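Local coordinates for putative p22 protein (Leishmania major, PDB 1YQF) that is of unknown function but belongs to the mitochondrial glycoprotein (MAM33) family, which includes human p32, a protein that forms ring-shaped trimers, at residues 25-28 and 29-33. Numbering follows the deposited sequence.
Sequences AALA and DATRR
Leu27 and Thr31 sit one turn apart on helix 23-39, and their side chains meet on its buried face, Leu27 CD1 lying 4.2 Å from Thr31 CG2. Beneath them Thr31 N gives a 2.8 Å bond to Leu27 O. With chi1 at 51°, Thr31 OG1 is folded back over the preceding turn, 3.0 Å from Ala28 O and 3.1 Å from Leu27 O; the same hydroxyl is hydrogen-bonded to Asn199 of helix 173-202, whose Ala202 touches Leu27 and Ala28. On this tight side the second subunit also closes in, its Val162 packing on Leu27 and its Leu158 on Ala30 and Thr31, while Arg33 NH2 forms a salt bridge with its Asp157 OD2.

The outer side, with Ala25 and Arg32 exposed to solvent, is looser. Asp29 has CG beside its own backbone N (chi1 -58°), which brings the carboxylate back toward Ala25 O, 3.2 Å from OD1; those two oxygens are both acceptors, and it is Asp29 N that bonds to Ala25 O, at 3.2 Å. Arg32, bent at chi3, turns a guanidinium edge toward Asp29, but NH2 stays 4.0 Å from OD1, a long salt bridge, and NH1 pairs with Glu36.

The whole is an amphipathic N-terminal helix with regular i to i+4 bonding, packed against the C-terminal helix and a neighbouring subunit in a three-chain assembly, consistent with the trimer of p32-family proteins.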
loop_
_atom_site.group_PDB
_atom_site.type_symbol
_atom_site.label_atom_id
_atom_site.label_comp_id
_atom_site.label_asym_id
_atom_site.label_seq_id
_atom_site.Cartn_x
_atom_site.Cartn_y
_atom_site.Cartn_z
ATOM N N ALA A 25 -34.006 -6.166 14.535
ATOM C CA ALA A 25 -34.657 -5.466 15.640
ATOM C C ALA A 25 -33.864 -5.648 16.932
ATOM O O ALA A 25 -33.835 -4.755 17.775
ATOM C CB ALA A 25 -36.074 -5.975 15.823
ATOM N N ALA A 26 -33.237 -6.812 17.087
ATOM C CA ALA A 26 -32.370 -7.078 18.234
ATOM C C ALA A 26 -31.057 -6.313 18.115
ATOM O O ALA A 26 -30.428 -5.995 19.126
ATOM C CB ALA A 26 -32.099 -8.569 18.368
ATOM N N LEU A 27 -30.638 -6.032 16.881
ATOM C CA LEU A 27 -29.456 -5.212 16.643
ATOM C C LEU A 27 -29.765 -3.776 17.054
ATOM O O LEU A 27 -28.954 -3.132 17.708
ATOM C CB LEU A 27 -29.018 -5.271 15.172
ATOM C CG LEU A 27 -27.765 -4.455 14.801
ATOM C CD1 LEU A 27 -26.531 -4.953 15.537
ATOM C CD2 LEU A 27 -27.518 -4.477 13.299
ATOM N N ALA A 28 -30.946 -3.287 16.678
ATOM C CA ALA A 28 -31.394 -1.942 17.061
ATOM C C ALA A 28 -31.380 -1.745 18.576
ATOM O O ALA A 28 -30.881 -0.734 19.068
ATOM C CB ALA A 28 -32.787 -1.675 16.520
ATOM N N ASP A 29 -31.931 -2.719 19.299
ATOM C CA ASP A 29 -31.948 -2.705 20.762
ATOM C C ASP A 29 -30.533 -2.750 21.329
ATOM O O ASP A 29 -30.239 -2.104 22.332
ATOM C CB ASP A 29 -32.732 -3.899 21.321
ATOM C CG ASP A 29 -34.164 -3.950 20.832
ATOM O OD1 ASP A 29 -34.749 -2.972 20.316
ATOM O OD2 ASP A 29 -34.789 -5.028 20.958
ATOM N N ALA A 30 -29.670 -3.526 20.680
ATOM C CA ALA A 30 -28.282 -3.696 21.105
ATOM C C ALA A 30 -27.466 -2.415 20.934
ATOM O O ALA A 30 -26.706 -2.047 21.820
ATOM C CB ALA A 30 -27.628 -4.844 20.339
ATOM N N THR A 31 -27.622 -1.745 19.795
ATOM C CA THR A 31 -26.903 -0.497 19.537
ATOM C C THR A 31 -27.454 0.617 20.416
ATOM O O THR A 31 -26.699 1.438 20.920
ATOM C CB THR A 31 -26.986 -0.085 18.052
ATOM O OG1 THR A 31 -28.355 -0.086 17.610
ATOM C CG2 THR A 31 -26.295 -1.102 17.163
ATOM N N ARG A 32 -28.770 0.623 20.600
ATOM C CA ARG A 32 -29.445 1.603 21.446
ATOM C C ARG A 32 -28.977 1.476 22.895
ATOM O O ARG A 32 -28.781 2.481 23.573
ATOM C CB ARG A 32 -30.969 1.424 21.363
ATOM C CG ARG A 32 -31.764 2.364 22.264
ATOM C CD ARG A 32 -33.270 2.309 22.052
ATOM N NE ARG A 32 -33.820 0.979 22.319
ATOM C CZ ARG A 32 -34.035 0.461 23.530
ATOM N NH1 ARG A 32 -33.753 1.147 24.633
ATOM N NH2 ARG A 32 -34.539 -0.761 23.640
ATOM N N ARG A 33 -28.796 0.240 23.358
ATOM C CA ARG A 33 -28.327 -0.020 24.716
ATOM C C ARG A 33 -26.869 0.396 24.876
ATOM O O ARG A 33 -26.482 0.903 25.924
ATOM C CB ARG A 33 -28.490 -1.503 25.079
ATOM C CG ARG A 33 -29.881 -1.873 25.597
ATOM C CD ARG A 33 -29.917 -3.187 26.366
ATOM N NE ARG A 33 -29.583 -4.328 25.515
ATOM C CZ ARG A 33 -30.413 -4.891 24.631
ATOM N NH1 ARG A 33 -31.654 -4.433 24.460
ATOM N NH2 ARG A 33 -30.001 -5.927 23.910
#